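Local coordinates for protein endo-beta-mannanase (Rhizomucor miehei, PDB 4QP0) that probably hydrolyses internal beta-1,4-mannosidic linkages in mannans, galactomannans and glucomannans as a secreted glycoside hydrolase of family 5, at residues Ser237-Phe241 and Asp242-Ala246; Leu245-Ser248 and Ser249-Phe252. All coordinates share one frame; numbering follows the deposited sequence.

Contact 1. Residues Ser237-Phe241 and Asp242-Ala246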
ATOM      1  N   SER A 237     -17.551   1.765  -6.896  1.00 35.19           N
ATOM      2  CA  SER A 237     -16.481   2.615  -6.355  1.00 34.37           C
ATOM      3  C   SER A 237     -15.800   3.512  -7.402  1.00 34.25           C
ATOM      4  O   SER A 237     -15.156   4.513  -7.058  1.00 34.27           O
ATOM      5  CB  SER A 237     -15.424   1.740  -5.683  1.00 32.37           C
ATOM      6  OG  SER A 237     -14.834   0.868  -6.631  1.00 32.38           O
ATOM      7  N   GLY A 238     -15.938   3.139  -8.671  1.00 34.42           N
ATOM      8  CA  GLY A 238     -15.241   3.810  -9.762  1.00 35.28           C
ATOM      9  C   GLY A 238     -13.890   3.183 -10.066  1.00 35.81           C
ATOM     10  O   GLY A 238     -13.078   3.772 -10.770  1.00 35.49           O
ATOM     11  N   MET A 239     -13.658   1.982  -9.534  1.00 36.89           N
ATOM     12  CA  MET A 239     -12.393   1.260  -9.713  1.00 37.70           C
ATOM     13  C   MET A 239     -12.607  -0.031 -10.487  1.00 37.74           C
ATOM     14  O   MET A 239     -13.692  -0.603 -10.466  1.00 40.90           O
ATOM     15  CB  MET A 239     -11.754   0.938  -8.361  1.00 37.45           C
ATOM     16  CG  MET A 239     -11.340   2.156  -7.562  1.00 38.30           C
ATOM     17  SD  MET A 239     -10.063   3.144  -8.362  1.00 40.43           S
ATOM     18  CE  MET A 239      -8.618   2.121  -8.091  1.00 38.23           C
ATOM     19  N   ASP A 240     -11.556  -0.501 -11.143  1.00 36.61           N
ATOM     20  CA  ASP A 240     -11.672  -1.618 -12.063  1.00 34.83           C
ATOM     21  C   ASP A 240     -10.420  -2.456 -11.950  1.00 33.02           C
ATOM     22  O   ASP A 240      -9.495  -2.299 -12.750  1.00 35.28           O
ATOM     23  CB  ASP A 240     -11.842  -1.088 -13.493  1.00 33.67           C
ATOM     24  CG  ASP A 240     -12.227  -2.170 -14.496  1.00 35.18           C
ATOM     25  OD1 ASP A 240     -11.931  -3.371 -14.279  1.00 35.43           O
ATOM     26  OD2 ASP A 240     -12.821  -1.803 -15.533  1.00 35.70           O
ATOM     27  N   PHE A 241     -10.391  -3.342 -10.959  1.00 30.75           N
ATOM     28  CA  PHE A 241      -9.236  -4.212 -10.722  1.00 29.99           C
ATOM     29  C   PHE A 241      -8.759  -4.882 -11.999  1.00 28.65           C
ATOM     30  O   PHE A 241      -7.562  -4.918 -12.257  1.00 29.42           O
ATOM     31  CB  PHE A 241      -9.561  -5.271  -9.667  1.00 29.77           C
ATOM     32  CG  PHE A 241      -8.390  -6.141  -9.281  1.00 29.51           C
ATOM     33  CD1 PHE A 241      -7.496  -5.735  -8.297  1.00 29.51           C
ATOM     34  CD2 PHE A 241      -8.204  -7.390  -9.872  1.00 30.33           C
ATOM     35  CE1 PHE A 241      -6.427  -6.544  -7.924  1.00 29.76           C
ATOM     36  CE2 PHE A 241      -7.138  -8.214  -9.495  1.00 30.30           C
ATOM     37  CZ  PHE A 241      -6.246  -7.787  -8.521  1.00 29.20           C
ATOM     38  N   ASP A 242      -9.692  -5.405 -12.789  1.00 28.62           N
ATOM     39  CA  ASP A 242      -9.359  -6.051 -14.066  1.00 29.54           C
ATOM     40  C   ASP A 242      -8.597  -5.127 -15.021  1.00 29.70           C
ATOM     41  O   ASP A 242      -7.558  -5.512 -15.572  1.00 29.46           O
ATOM     42  CB  ASP A 242     -10.619  -6.601 -14.750  1.00 30.02           C
ATOM     43  CG  ASP A 242     -11.250  -7.761 -13.978  1.00 31.48           C
ATOM     44  OD1 ASP A 242     -10.504  -8.599 -13.416  1.00 30.21           O
ATOM     45  OD2 ASP A 242     -12.499  -7.827 -13.939  1.00 32.55           O
ATOM     46  N   ALA A 243      -9.101  -3.908 -15.205  1.00 29.34           N
ATOM     47  CA  ALA A 243      -8.463  -2.974 -16.125  1.00 30.11           C
ATOM     48  C   ALA A 243      -7.101  -2.511 -15.604  1.00 30.48           C
ATOM     49  O   ALA A 243      -6.213  -2.178 -16.398  1.00 31.96           O
ATOM     50  CB  ALA A 243      -9.372  -1.781 -16.424  1.00 29.43           C
ATOM     51  N   ILE A 244      -6.937  -2.496 -14.281  1.00 29.38           N
ATOM     52  CA  ILE A 244      -5.670  -2.095 -13.663  1.00 28.54           C
ATOM     53  C   ILE A 244      -4.611  -3.168 -13.889  1.00 28.81           C
ATOM     54  O   ILE A 244      -3.539  -2.889 -14.430  1.00 29.29           O
ATOM     55  CB  ILE A 244      -5.835  -1.789 -12.157  1.00 29.18           C
ATOM     56  CG1 ILE A 244      -6.593  -0.472 -11.954  1.00 29.78           C
ATOM     57  CG2 ILE A 244      -4.484  -1.727 -11.458  1.00 28.82           C
ATOM     58  CD1 ILE A 244      -7.245  -0.340 -10.590  1.00 29.56           C
ATOM     59  N   LEU A 245      -4.922  -4.401 -13.491  1.00 28.41           N
ATOM     60  CA  LEU A 245      -4.017  -5.529 -13.675  1.00 28.42           C
ATOM     61  C   LEU A 245      -3.679  -5.798 -15.160  1.00 29.09           C
ATOM     62  O   LEU A 245      -2.673  -6.423 -15.469  1.00 29.61           O
ATOM     63  CB  LEU A 245      -4.615  -6.775 -13.018  1.00 28.37           C
ATOM     64  CG  LEU A 245      -3.651  -7.889 -12.619  1.00 29.05           C
ATOM     65  CD1 LEU A 245      -2.660  -7.378 -11.587  1.00 27.95           C
ATOM     66  CD2 LEU A 245      -4.406  -9.105 -12.089  1.00 29.32           C
ATOM     67  N   ALA A 246      -4.503  -5.302 -16.078  1.00 29.69           N
ATOM     68  CA  ALA A 246      -4.244  -5.470 -17.510  1.00 29.44           C
ATOM     69  C   ALA A 246      -3.225  -4.475 -18.073  1.00 30.50           C
ATOM     70  O   ALA A 246      -2.723  -4.668 -19.183  1.00 31.15           O
ATOM     71  CB  ALA A 246      -5.540  -5.390 -18.289  1.00 29.15           C
TER

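Contact 2. Residues Leu245-Ser248 and Ser249-Phe252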
ATOM      1  N   LEU A 245      -4.922  -4.401 -13.491  1.00 28.41           N
ATOM      2  CA  LEU A 245      -4.017  -5.529 -13.675  1.00 28.42           C
ATOM      3  C   LEU A 245      -3.679  -5.798 -15.160  1.00 29.09           C
ATOM      4  O   LEU A 245      -2.673  -6.423 -15.469  1.00 29.61           O
ATOM      5  CB  LEU A 245      -4.615  -6.775 -13.018  1.00 28.37           C
ATOM      6  CG  LEU A 245      -3.651  -7.889 -12.619  1.00 29.05           C
ATOM      7  CD1 LEU A 245      -2.660  -7.378 -11.587  1.00 27.95           C
ATOM      8  CD2 LEU A 245      -4.406  -9.105 -12.089  1.00 29.32           C
ATOM      9  N   ALA A 246      -4.503  -5.302 -16.078  1.00 29.69           N
ATOM     10  CA  ALA A 246      -4.244  -5.470 -17.510  1.00 29.44           C
ATOM     11  C   ALA A 246      -3.225  -4.475 -18.073  1.00 30.50           C
ATOM     12  O   ALA A 246      -2.723  -4.668 -19.183  1.00 31.15           O
ATOM     13  CB  ALA A 246      -5.540  -5.390 -18.289  1.00 29.15           C
ATOM     14  N   LEU A 247      -2.932  -3.418 -17.316  1.00 30.80           N
ATOM     15  CA  LEU A 247      -1.936  -2.423 -17.719  1.00 31.44           C
ATOM     16  C   LEU A 247      -0.529  -3.001 -17.608  1.00 33.02           C
ATOM     17  O   LEU A 247      -0.160  -3.579 -16.575  1.00 32.63           O
ATOM     18  CB  LEU A 247      -2.035  -1.160 -16.852  1.00 31.05           C
ATOM     19  CG  LEU A 247      -3.318  -0.327 -16.831  1.00 30.64           C
ATOM     20  CD1 LEU A 247      -3.223   0.751 -15.756  1.00 30.22           C
ATOM     21  CD2 LEU A 247      -3.586   0.292 -18.193  1.00 29.23           C
ATOM     22  N   SER A 248       0.255  -2.834 -18.671  1.00 34.41           N
ATOM     23  CA  SER A 248       1.629  -3.338 -18.722  1.00 34.63           C
ATOM     24  C   SER A 248       2.526  -2.549 -17.773  1.00 34.28           C
ATOM     25  O   SER A 248       3.613  -2.997 -17.406  1.00 34.35           O
ATOM     26  CB  SER A 248       2.169  -3.263 -20.150  1.00 36.52           C
ATOM     27  OG  SER A 248       1.933  -1.976 -20.696  1.00 38.58           O
ATOM     28  N   SER A 249       2.046  -1.379 -17.367  1.00 33.80           N
ATOM     29  CA  SER A 249       2.757  -0.500 -16.451  1.00 33.20           C
ATOM     30  C   SER A 249       2.594  -0.882 -14.971  1.00 31.80           C
ATOM     31  O   SER A 249       3.234  -0.287 -14.102  1.00 30.99           O
ATOM     32  CB  SER A 249       2.267   0.925 -16.665  1.00 34.62           C
ATOM     33  OG  SER A 249       3.187   1.849 -16.137  1.00 38.54           O
ATOM     34  N   ILE A 250       1.724  -1.853 -14.697  1.00 31.40           N
ATOM     35  CA  ILE A 250       1.447  -2.347 -13.340  1.00 30.14           C
ATOM     36  C   ILE A 250       1.987  -3.771 -13.211  1.00 29.70           C
ATOM     37  O   ILE A 250       1.544  -4.675 -13.923  1.00 29.25           O
ATOM     38  CB  ILE A 250      -0.075  -2.344 -13.042  1.00 29.71           C
ATOM     39  CG1 ILE A 250      -0.698  -0.949 -13.263  1.00 29.47           C
ATOM     40  CG2 ILE A 250      -0.361  -2.881 -11.646  1.00 30.54           C
ATOM     41  CD1 ILE A 250      -0.491   0.048 -12.138  1.00 29.16           C
ATOM     42  N   ASP A 251       2.933  -3.976 -12.302  1.00 30.19           N
ATOM     43  CA  ASP A 251       3.611  -5.277 -12.183  1.00 31.20           C
ATOM     44  C   ASP A 251       2.876  -6.299 -11.332  1.00 31.05           C
ATOM     45  O   ASP A 251       2.917  -7.493 -11.626  1.00 30.82           O
ATOM     46  CB  ASP A 251       5.030  -5.100 -11.650  1.00 32.02           C
ATOM     47  CG  ASP A 251       5.865  -4.187 -12.524  1.00 33.38           C
ATOM     48  OD1 ASP A 251       6.005  -4.471 -13.738  1.00 34.73           O
ATOM     49  OD2 ASP A 251       6.380  -3.186 -11.990  1.00 32.07           O
ATOM     50  N   PHE A 252       2.231  -5.834 -10.264  1.00 31.76           N
ATOM     51  CA  PHE A 252       1.388  -6.692  -9.435  1.00 31.50           C
ATOM     52  C   PHE A 252       0.097  -5.986  -9.009  1.00 31.82           C
ATOM     53  O   PHE A 252       0.019  -4.754  -9.001  1.00 32.02           O
ATOM     54  CB  PHE A 252       2.160  -7.242  -8.226  1.00 31.07           C
ATOM     55  CG  PHE A 252       2.600  -6.192  -7.242  1.00 31.60           C
ATOM     56  CD1 PHE A 252       1.804  -5.865  -6.155  1.00 30.91           C
ATOM     57  CD2 PHE A 252       3.825  -5.545  -7.390  1.00 32.32           C
ATOM     58  CE1 PHE A 252       2.208  -4.898  -5.248  1.00 31.50           C
ATOM     59  CE2 PHE A 252       4.237  -4.578  -6.482  1.00 31.71           C
ATOM     60  CZ  PHE A 252       3.427  -4.253  -5.412  1.00 31.56           C
TER

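Contact 1. Residues Ser237-Phe241 and Asp242-Ala246
Asp240 bends its side chain over the first turn of the helix that starts at Phe241 and meets Ala243 with every side-chain atom. Its CB lies 3.9 Å from Ala243 CB, and CG comes closer, 3.5 Å from that same methyl. With CG anti to the backbone N (chi1 -169°), the carboxylate is carried to the amide of Ala243: Ala243 N donates to Asp240 OD1 over 3.0 Å, reaching the oxygen from well above the carboxylate plane. OD2 rests 3.6 Å from Ala243 CB and also accepts a hydrogen bond from Asn224. Asp240 is thus the N-cap of helix 241-245, a single short helix in the (beta/alpha)8 barrel, between strands 214-216 and 253-257. Its own carbonyl continues the start of the helix, Ile244 N donating to Asp240 O at 3.0 Å. The straighter bond is the next one, Leu245 N to Phe241 O, with 177° at the hydrogen. Two apolar pairs add to the backbone bonds. The Met239 side chain, bent at chi2 and chi3, passes at a slant to that of Ile244, and its CE touches Ile244 CD1 at 3.8 Å. Phe241 and Leu245 run side by side in the same direction, CE2 of Phe241 lying 3.9 Å from CD2 of Leu245; both reach Val289 of strand 289-294, and His278 meets the Phe241 ring edge-to-face. Asp242 forms a salt bridge with Arg225.

Contact 2. Residues Leu245-Ser248 and Ser249-Phe252
Leu247 and Ile250 are the ends of a type I beta turn, which reverses the chain between helix 241-245 and strand 253-257 of the TIM barrel. Ile250 N closes it onto Leu247 O at 3.2 Å; the N-H points well at the oxygen, 160° at the hydrogen, but comes from above the carbonyl plane. The packed side of the turn is largely apolar. Ile250 CG1, anti to its own carbonyl carbon (chi1 -55°), sits against two atoms of Leu247, CB at 3.8 Å and CD1 at 3.9 Å, and the two side chains cross obliquely. Beyond Leu247, Ile250 also packs on Ile199 and Ser203 of helix 192-209. Ser249, the third residue of the turn, is buried with it, its OG in a weak hydrogen bond to Ser203. The open side belongs to Ser248, at the second position of the turn, which is exposed, its CB directed away from 249-252. Past the turn Asp251 makes a salt bridge with Lys207, and its OD2 also accepts from the amide of Val215. The last residue of the helix meets the residue before strand 253-257 where Leu245 CD1 lies 4.0 Å from Phe252 C.

Contacts 1 and 2 follow each other along the chain, sharing Leu245 and Ala246, with centres about 10 Å apart. Contact 1 starts the short helix 241-245 and contact 2 turns the chain from it towards strand 253-257. They touch directly where Ile244 O of contact 1 lies 3.6 Å from Ile250 CG1 of contact 2, so the isoleucine that closes the turn also lies against the helix. Lys287 ties the two together, its NZ hydrogen-bonded to both Leu245 O and Ile250 O. Helix 192-209 borders both contacts. In family 5 barrels the active site lies at the C-terminal ends of the strands; residues 249-252 lead into the N-terminal end of strand 253-257, the opposite end.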